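Local coordinates for periplasmic sugar-binding protein (Chloroflexus aurantiacus, PDB 4RXU) that binds D-glucose in its ligand pocket and probably serves as the periplasmic solute-binding component of an ABC-type sugar transporter, at residues 146-160 / 179-193. Residues are numbered along the deposited sequence; the frame is centred on the assembly and turned at random.
Sequences LVDHASGTGNPLYLY and VLQPKIADGTFVIKN
V147, near the end of helix 135-148, pushes CG2 in between helix 167-185 and the ring of F189, 3.7 Å from V179 CG1 and at the edge of the ring. A150 follows with CB 3.6 Å from F189 CZ. In the turn beyond, a water bridges G152 O and T188 OG1, and G154 N donates to G187 O in a nearly straight bond (N-H...O 163°). N155 then grips T188 O twice: its backbone N and its ND2, each 2.9 Å away, come from opposite faces of that carbonyl. With chi1 at -65° the amide folds back beside its own backbone N, where ND2 also donates to S151 O, which lies in the amide plane. From here the strands pair in parallel, N155 O taking V190 N and L157 N giving to V190 O. This is a beta-alpha-beta crossover, strand 155-159 through helix 167-185 to strand 189-191, in one lobe of the periplasmic binding protein fold. L157 packs against that helix, its CD1 over a face of the F189 ring and its CD2 3.9 Å from I184 CD1. Y158 offers a ring face to K192 CB in a CH-pi contact, while K192 NZ runs on to a salt bridge with D242. Past the last strand pairing, the N193 amide takes over: OD1 accepts from L159 N (2.9 Å) and ND2 donates to L159 O (2.8 Å). An alanine here loses both bonds, and would probably leave the N and O of L159 without these mates and N234 OD1 with Y160 OH but no longer ND2. The same ND2 sits over a face of the Y160 ring, 3.5 Å from CZ.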
ATOM      1  N   LEU A 146       9.477  -7.136 -12.549  1.00  8.94           N
ATOM      2  CA  LEU A 146       8.897  -7.702 -13.750  1.00  8.47           C
ATOM      3  C   LEU A 146       9.833  -7.489 -14.933  1.00  9.24           C
ATOM      4  O   LEU A 146      10.125  -8.419 -15.701  1.00 10.32           O
ATOM      5  CB  LEU A 146       7.528  -7.113 -14.035  1.00  9.11           C
ATOM      6  CG  LEU A 146       6.476  -7.450 -12.969  1.00  9.22           C
ATOM      7  CD1 LEU A 146       5.182  -6.721 -13.282  1.00 12.91           C
ATOM      8  CD2 LEU A 146       6.156  -8.937 -12.799  1.00 10.51           C
ATOM      9  N   VAL A 147      10.297  -6.251 -15.071  1.00 11.49           N
ATOM     10  CA  VAL A 147      11.220  -5.900 -16.155  1.00 11.82           C
ATOM     11  C   VAL A 147      12.484  -6.776 -16.111  1.00 12.59           C
ATOM     12  O   VAL A 147      12.938  -7.303 -17.147  1.00 13.24           O
ATOM     13  CB  VAL A 147      11.610  -4.406 -16.090  1.00 11.03           C
ATOM     14  CG1 VAL A 147      12.666  -4.088 -17.125  1.00 13.55           C
ATOM     15  CG2 VAL A 147      10.397  -3.511 -16.352  1.00 12.64           C
ATOM     16  N   ASP A 148      13.021  -6.972 -14.909  1.00 11.06           N
ATOM     17  CA  ASP A 148      14.278  -7.685 -14.746  1.00 13.46           C
ATOM     18  C   ASP A 148      14.152  -9.152 -15.102  1.00 13.63           C
ATOM     19  O   ASP A 148      15.162  -9.817 -15.374  1.00 15.10           O
ATOM     20  CB  ASP A 148      14.804  -7.550 -13.310  1.00 16.07           C
ATOM     21  CG  ASP A 148      15.352  -6.146 -12.992  1.00 18.88           C
ATOM     22  OD1 ASP A 148      15.511  -5.305 -13.901  1.00 21.45           O
ATOM     23  OD2 ASP A 148      15.614  -5.879 -11.802  1.00 24.59           O
ATOM     24  N   HIS A 149      12.922  -9.655 -15.095  1.00 11.75           N
ATOM     25  CA  HIS A 149      12.640 -11.045 -15.464  1.00 13.57           C
ATOM     26  C   HIS A 149      12.000 -11.255 -16.827  1.00 11.52           C
ATOM     27  O   HIS A 149      11.541 -12.350 -17.119  1.00 14.38           O
ATOM     28  CB  HIS A 149      11.803 -11.699 -14.388  1.00 12.76           C
ATOM     29  CG  HIS A 149      12.575 -11.900 -13.142  1.00 13.84           C
ATOM     30  ND1 HIS A 149      12.764 -10.900 -12.212  1.00 13.16           N
ATOM     31  CD2 HIS A 149      13.307 -12.951 -12.723  1.00 18.78           C
ATOM     32  CE1 HIS A 149      13.560 -11.341 -11.257  1.00 14.66           C
ATOM     33  NE2 HIS A 149      13.886 -12.587 -11.533  1.00 20.03           N
ATOM     34  N   ALA A 150      11.981 -10.215 -17.661  1.00 13.65           N
ATOM     35  CA  ALA A 150      11.412 -10.322 -19.014  1.00 13.12           C
ATOM     36  C   ALA A 150      12.507 -10.104 -20.013  1.00 15.22           C
ATOM     37  O   ALA A 150      13.388  -9.249 -19.788  1.00 18.10           O
ATOM     38  CB  ALA A 150      10.335  -9.269 -19.206  1.00 13.58           C
ATOM     39  N   SER A 151      12.461 -10.882 -21.102  1.00 14.27           N
ATOM     40  CA  SER A 151      13.321 -10.648 -22.263  1.00 16.71           C
ATOM     41  C   SER A 151      12.548 -10.798 -23.538  1.00 17.35           C
ATOM     42  O   SER A 151      11.434 -11.322 -23.553  1.00 17.50           O
ATOM     43  CB  SER A 151      14.527 -11.580 -22.295  1.00 26.60           C
ATOM     44  OG  SER A 151      14.150 -12.892 -21.958  1.00 31.64           O
ATOM     45  N   GLY A 152      13.168 -10.317 -24.608  1.00 20.67           N
ATOM     46  CA  GLY A 152      12.562 -10.348 -25.918  1.00 20.21           C
ATOM     47  C   GLY A 152      11.353  -9.441 -25.961  1.00 19.87           C
ATOM     48  O   GLY A 152      11.226  -8.509 -25.174  1.00 20.40           O
ATOM     49  N   THR A 153      10.451  -9.737 -26.880  1.00 18.02           N
ATOM     50  CA  THR A 153       9.302  -8.894 -27.129  1.00 16.92           C
ATOM     51  C   THR A 153       7.991  -9.621 -27.008  1.00 13.53           C
ATOM     52  O   THR A 153       7.907 -10.840 -27.139  1.00 22.18           O
ATOM     53  CB  THR A 153       9.363  -8.262 -28.530  1.00 19.64           C
ATOM     54  OG1 THR A 153       9.502  -9.282 -29.536  1.00 20.48           O
ATOM     55  CG2 THR A 153      10.513  -7.277 -28.594  1.00 24.03           C
ATOM     56  N   GLY A 154       6.954  -8.830 -26.772  1.00 18.26           N
ATOM     57  CA  GLY A 154       5.603  -9.345 -26.781  1.00 19.71           C
ATOM     58  C   GLY A 154       5.249 -10.146 -25.554  1.00 17.55           C
ATOM     59  O   GLY A 154       4.352 -10.984 -25.602  1.00 19.56           O
ATOM     60  N   ASN A 155       5.941  -9.896 -24.453  1.00 14.92           N
ATOM     61  CA  ASN A 155       5.598 -10.539 -23.182  1.00 14.42           C
ATOM     62  C   ASN A 155       4.269 -10.019 -22.641  1.00 13.06           C
ATOM     63  O   ASN A 155       4.119  -8.810 -22.460  1.00 12.14           O
ATOM     64  CB  ASN A 155       6.674 -10.227 -22.161  1.00 12.93           C
ATOM     65  CG  ASN A 155       8.002 -10.825 -22.522  1.00 13.69           C
ATOM     66  OD1 ASN A 155       8.193 -12.021 -22.399  1.00 15.02           O
ATOM     67  ND2 ASN A 155       8.917  -9.996 -23.001  1.00 14.81           N
ATOM     68  N   PRO A 156       3.299 -10.909 -22.376  1.00 12.19           N
ATOM     69  CA  PRO A 156       2.044 -10.427 -21.818  1.00 10.38           C
ATOM     70  C   PRO A 156       2.203  -9.780 -20.442  1.00  9.13           C
ATOM     71  O   PRO A 156       2.853 -10.353 -19.565  1.00 11.08           O
ATOM     72  CB  PRO A 156       1.195 -11.698 -21.698  1.00 12.96           C
ATOM     73  CG  PRO A 156       1.734 -12.593 -22.769  1.00 12.65           C
ATOM     74  CD  PRO A 156       3.226 -12.343 -22.721  1.00 12.59           C
ATOM     75  N   LEU A 157       1.515  -8.659 -20.271  1.00  9.94           N
ATOM     76  CA  LEU A 157       1.544  -7.874 -19.054  1.00  8.16           C
ATOM     77  C   LEU A 157       0.113  -7.630 -18.604  1.00  8.42           C
ATOM     78  O   LEU A 157      -0.719  -7.110 -19.371  1.00  8.95           O
ATOM     79  CB  LEU A 157       2.278  -6.544 -19.289  1.00  9.81           C
ATOM     80  CG  LEU A 157       2.351  -5.594 -18.077  1.00  9.21           C
ATOM     81  CD1 LEU A 157       3.138  -6.209 -16.941  1.00  9.92           C
ATOM     82  CD2 LEU A 157       2.981  -4.283 -18.507  1.00  9.95           C
ATOM     83  N   TYR A 158      -0.173  -8.044 -17.381  1.00  8.48           N
ATOM     84  CA  TYR A 158      -1.466  -7.848 -16.763  1.00  8.07           C
ATOM     85  C   TYR A 158      -1.291  -6.855 -15.612  1.00  8.70           C
ATOM     86  O   TYR A 158      -0.470  -7.078 -14.708  1.00 10.37           O
ATOM     87  CB  TYR A 158      -2.003  -9.185 -16.263  1.00  9.44           C
ATOM     88  CG  TYR A 158      -2.378 -10.128 -17.403  1.00  9.49           C
ATOM     89  CD1 TYR A 158      -1.411 -10.862 -18.094  1.00 10.01           C
ATOM     90  CD2 TYR A 158      -3.699 -10.267 -17.794  1.00  9.38           C
ATOM     91  CE1 TYR A 158      -1.758 -11.722 -19.138  1.00 12.78           C
ATOM     92  CE2 TYR A 158      -4.056 -11.110 -18.842  1.00 10.10           C
ATOM     93  CZ  TYR A 158      -3.085 -11.837 -19.519  1.00 11.05           C
ATOM     94  OH  TYR A 158      -3.461 -12.677 -20.569  1.00 13.64           O
ATOM     95  N   LEU A 159      -2.038  -5.758 -15.666  1.00  8.75           N
ATOM     96  CA  LEU A 159      -1.918  -4.674 -14.672  1.00  8.16           C
ATOM     97  C   LEU A 159      -3.046  -4.749 -13.672  1.00  7.68           C
ATOM     98  O   LEU A 159      -4.195  -5.013 -14.054  1.00  9.58           O
ATOM     99  CB  LEU A 159      -1.990  -3.305 -15.371  1.00  7.86           C
ATOM    100  CG  LEU A 159      -0.937  -3.024 -16.456  1.00  9.92           C
ATOM    101  CD1 LEU A 159      -1.264  -1.742 -17.203  1.00 11.24           C
ATOM    102  CD2 LEU A 159       0.490  -2.998 -15.906  1.00 13.12           C
ATOM    103  N   TYR A 160      -2.732  -4.495 -12.398  1.00  7.08           N
ATOM    104  CA  TYR A 160      -3.750  -4.431 -11.341  1.00  7.78           C
ATOM    105  C   TYR A 160      -3.406  -3.292 -10.405  1.00  7.17           C
ATOM    106  O   TYR A 160      -2.261  -2.842 -10.324  1.00  8.65           O
ATOM    107  CB  TYR A 160      -3.868  -5.763 -10.574  1.00  9.48           C
ATOM    108  CG  TYR A 160      -4.288  -6.879 -11.517  1.00  8.68           C
ATOM    109  CD1 TYR A 160      -5.630  -7.031 -11.883  1.00 10.43           C
ATOM    110  CD2 TYR A 160      -3.343  -7.725 -12.105  1.00 10.07           C
ATOM    111  CE1 TYR A 160      -6.037  -8.036 -12.762  1.00  9.26           C
ATOM    112  CE2 TYR A 160      -3.736  -8.709 -13.011  1.00  8.66           C
ATOM    113  CZ  TYR A 160      -5.084  -8.863 -13.332  1.00  9.20           C
ATOM    114  OH  TYR A 160      -5.471  -9.853 -14.216  1.00 11.16           O
ATOM    115  N   VAL A 179       8.198   2.821 -14.740  1.00  9.73           N
ATOM    116  CA  VAL A 179       9.123   1.767 -15.149  1.00 10.32           C
ATOM    117  C   VAL A 179       8.564   0.944 -16.306  1.00  8.84           C
ATOM    118  O   VAL A 179       9.288   0.597 -17.251  1.00 12.99           O
ATOM    119  CB  VAL A 179       9.464   0.861 -13.937  1.00 12.60           C
ATOM    120  CG1 VAL A 179      10.203  -0.406 -14.358  1.00 11.11           C
ATOM    121  CG2 VAL A 179      10.273   1.637 -12.904  1.00 13.03           C
ATOM    122  N   LEU A 180       7.288   0.602 -16.228  1.00  9.58           N
ATOM    123  CA  LEU A 180       6.706  -0.235 -17.273  1.00 10.82           C
ATOM    124  C   LEU A 180       6.482   0.461 -18.619  1.00 10.71           C
ATOM    125  O   LEU A 180       6.636  -0.162 -19.666  1.00  9.42           O
ATOM    126  CB  LEU A 180       5.392  -0.878 -16.814  1.00  8.53           C
ATOM    127  CG  LEU A 180       5.458  -1.794 -15.603  1.00 10.23           C
ATOM    128  CD1 LEU A 180       4.058  -2.077 -15.068  1.00 13.40           C
ATOM    129  CD2 LEU A 180       6.173  -3.091 -15.924  1.00 14.71           C
ATOM    130  N   GLN A 181       6.110   1.737 -18.588  1.00  9.01           N
ATOM    131  CA  GLN A 181       5.702   2.405 -19.806  1.00 11.45           C
ATOM    132  C   GLN A 181       6.793   2.372 -20.896  1.00  9.97           C
ATOM    133  O   GLN A 181       6.499   2.050 -22.054  1.00 10.09           O
ATOM    134  CB  GLN A 181       5.180   3.822 -19.518  1.00  9.96           C
ATOM    135  CG  GLN A 181       4.708   4.581 -20.753  1.00 10.69           C
ATOM    136  CD  GLN A 181       5.851   5.185 -21.579  1.00 13.84           C
ATOM    137  OE1 GLN A 181       6.864   5.643 -21.030  1.00 13.32           O
ATOM    138  NE2 GLN A 181       5.673   5.214 -22.904  1.00 15.20           N
ATOM    139  N   PRO A 182       8.053   2.664 -20.535  1.00 10.90           N
ATOM    140  CA  PRO A 182       9.064   2.558 -21.587  1.00 10.59           C
ATOM    141  C   PRO A 182       9.191   1.152 -22.155  1.00 10.38           C
ATOM    142  O   PRO A 182       9.509   0.987 -23.318  1.00 10.47           O
ATOM    143  CB  PRO A 182      10.356   2.914 -20.864  1.00 13.72           C
ATOM    144  CG  PRO A 182       9.934   3.788 -19.744  1.00 13.81           C
ATOM    145  CD  PRO A 182       8.586   3.308 -19.323  1.00 11.80           C
ATOM    146  N   LYS A 183       8.986   0.150 -21.314  1.00  9.61           N
ATOM    147  CA  LYS A 183       9.071  -1.249 -21.741  1.00 10.87           C
ATOM    148  C   LYS A 183       7.826  -1.776 -22.451  1.00 12.05           C
ATOM    149  O   LYS A 183       7.826  -2.868 -22.998  1.00 12.73           O
ATOM    150  CB  LYS A 183       9.435  -2.119 -20.539  1.00 13.31           C
ATOM    151  CG  LYS A 183      10.753  -1.687 -19.899  1.00 11.78           C
ATOM    152  CD  LYS A 183      11.918  -1.659 -20.859  1.00 15.43           C
ATOM    153  CE  LYS A 183      12.204  -3.045 -21.375  1.00 16.26           C
ATOM    154  NZ  LYS A 183      13.299  -2.949 -22.379  1.00 15.39           N
ATOM    155  N   ILE A 184       6.753  -0.987 -22.430  1.00 10.31           N
ATOM    156  CA  ILE A 184       5.598  -1.235 -23.288  1.00 10.29           C
ATOM    157  C   ILE A 184       5.833  -0.527 -24.625  1.00  9.14           C
ATOM    158  O   ILE A 184       5.653  -1.107 -25.715  1.00 11.61           O
ATOM    159  CB  ILE A 184       4.283  -0.747 -22.610  1.00  8.95           C
ATOM    160  CG1 ILE A 184       4.083  -1.518 -21.302  1.00 10.68           C
ATOM    161  CG2 ILE A 184       3.089  -0.964 -23.540  1.00 10.00           C
ATOM    162  CD1 ILE A 184       3.156  -0.849 -20.314  1.00 11.93           C
ATOM    163  N   ALA A 185       6.235   0.736 -24.547  1.00  7.94           N
ATOM    164  CA  ALA A 185       6.536   1.507 -25.770  1.00 10.03           C
ATOM    165  C   ALA A 185       7.591   0.851 -26.665  1.00 11.14           C
ATOM    166  O   ALA A 185       7.511   0.936 -27.898  1.00 12.18           O
ATOM    167  CB  ALA A 185       6.932   2.930 -25.408  1.00 12.50           C
ATOM    168  N   ASP A 186       8.546   0.148 -26.047  1.00 11.70           N
ATOM    169  CA  ASP A 186       9.628  -0.512 -26.827  1.00 13.81           C
ATOM    170  C   ASP A 186       9.299  -1.945 -27.264  1.00 14.58           C
ATOM    171  O   ASP A 186      10.114  -2.615 -27.896  1.00 15.15           O
ATOM    172  CB  ASP A 186      10.984  -0.444 -26.116  1.00 12.71           C
ATOM    173  CG  ASP A 186      11.131  -1.431 -24.997  1.00 12.85           C
ATOM    174  OD1 ASP A 186      10.250  -2.292 -24.777  1.00 12.85           O
ATOM    175  OD2 ASP A 186      12.193  -1.331 -24.348  1.00 13.10           O
ATOM    176  N   GLY A 187       8.089  -2.393 -26.941  1.00 11.54           N
ATOM    177  CA  GLY A 187       7.581  -3.693 -27.392  1.00 14.59           C
ATOM    178  C   GLY A 187       7.905  -4.874 -26.483  1.00 14.44           C
ATOM    179  O   GLY A 187       7.486  -5.995 -26.769  1.00 14.01           O
ATOM    180  N   THR A 188       8.594  -4.623 -25.370  1.00 10.27           N
ATOM    181  CA  THR A 188       8.922  -5.713 -24.461  1.00 11.72           C
ATOM    182  C   THR A 188       7.678  -6.348 -23.862  1.00 12.27           C
ATOM    183  O   THR A 188       7.542  -7.575 -23.841  1.00 12.98           O
ATOM    184  CB  THR A 188       9.853  -5.235 -23.343  1.00 12.39           C
ATOM    185  OG1 THR A 188      11.057  -4.719 -23.924  1.00 12.45           O
ATOM    186  CG2 THR A 188      10.199  -6.382 -22.391  1.00 11.95           C
ATOM    187  N   PHE A 189       6.781  -5.495 -23.373  1.00 10.82           N
ATOM    188  CA  PHE A 189       5.506  -5.918 -22.821  1.00  8.99           C
ATOM    189  C   PHE A 189       4.329  -5.488 -23.695  1.00  9.76           C
ATOM    190  O   PHE A 189       4.359  -4.430 -24.331  1.00 11.81           O
ATOM    191  CB  PHE A 189       5.283  -5.315 -21.444  1.00  9.37           C
ATOM    192  CG  PHE A 189       6.184  -5.844 -20.382  1.00 11.73           C
ATOM    193  CD1 PHE A 189       6.115  -7.176 -20.004  1.00 10.41           C
ATOM    194  CD2 PHE A 189       7.077  -4.988 -19.728  1.00 14.42           C
ATOM    195  CE1 PHE A 189       6.927  -7.645 -18.986  1.00 13.16           C
ATOM    196  CE2 PHE A 189       7.891  -5.458 -18.714  1.00 16.67           C
ATOM    197  CZ  PHE A 189       7.823  -6.790 -18.348  1.00 15.83           C
ATOM    198  N   VAL A 190       3.283  -6.301 -23.657  1.00  8.63           N
ATOM    199  CA  VAL A 190       2.029  -5.996 -24.306  1.00  9.96           C
ATOM    200  C   VAL A 190       0.936  -6.128 -23.270  1.00 10.14           C
ATOM    201  O   VAL A 190       0.766  -7.187 -22.675  1.00 10.44           O
ATOM    202  CB  VAL A 190       1.743  -6.942 -25.483  1.00 11.74           C
ATOM    203  CG1 VAL A 190       0.355  -6.737 -26.058  1.00 10.67           C
ATOM    204  CG2 VAL A 190       2.780  -6.757 -26.572  1.00 13.67           C
ATOM    205  N   ILE A 191       0.233  -5.022 -23.032  1.00  9.30           N
ATOM    206  CA  ILE A 191      -0.810  -4.973 -22.015  1.00  8.80           C
ATOM    207  C   ILE A 191      -2.019  -5.797 -22.439  1.00  9.30           C
ATOM    208  O   ILE A 191      -2.575  -5.562 -23.509  1.00 13.10           O
ATOM    209  CB  ILE A 191      -1.283  -3.539 -21.772  1.00  8.70           C
ATOM    210  CG1 ILE A 191      -0.138  -2.635 -21.287  1.00  9.61           C
ATOM    211  CG2 ILE A 191      -2.423  -3.506 -20.743  1.00  9.09           C
ATOM    212  CD1 ILE A 191      -0.470  -1.160 -21.404  1.00  9.74           C
ATOM    213  N   LYS A 192      -2.466  -6.712 -21.583  1.00 10.48           N
ATOM    214  CA  LYS A 192      -3.564  -7.610 -21.952  1.00  9.45           C
ATOM    215  C   LYS A 192      -4.899  -7.360 -21.275  1.00 11.04           C
ATOM    216  O   LYS A 192      -5.886  -7.982 -21.673  1.00 14.86           O
ATOM    217  CB  LYS A 192      -3.193  -9.064 -21.670  1.00 10.58           C
ATOM    218  CG  LYS A 192      -1.906  -9.473 -22.351  1.00 10.44           C
ATOM    219  CD  LYS A 192      -2.070  -9.444 -23.854  1.00 12.78           C
ATOM    220  CE  LYS A 192      -0.774  -9.846 -24.535  1.00 15.96           C
ATOM    221  NZ  LYS A 192      -1.051 -10.059 -25.973  1.00 17.60           N
ATOM    222  N   ASN A 193      -4.951  -6.467 -20.283  1.00 10.66           N
ATOM    223  CA  ASN A 193      -6.194  -6.262 -19.536  1.00  9.78           C
ATOM    224  C   ASN A 193      -6.620  -4.819 -19.268  1.00 11.37           C
ATOM    225  O   ASN A 193      -7.308  -4.541 -18.299  1.00 13.97           O
ATOM    226  CB  ASN A 193      -6.147  -7.015 -18.223  1.00 10.02           C
ATOM    227  CG  ASN A 193      -5.169  -6.416 -17.251  1.00 13.65           C
ATOM    228  OD1 ASN A 193      -4.179  -5.812 -17.652  1.00 10.19           O
ATOM    229  ND2 ASN A 193      -5.436  -6.601 -15.960  1.00 10.72           N
TER
HETATM  230  O   HOH W   1      12.828  -6.312 -25.145  1.00 32.99           O
HETATM  231  O   HOH W   2       1.701 -10.400 -26.827  1.00 24.17           O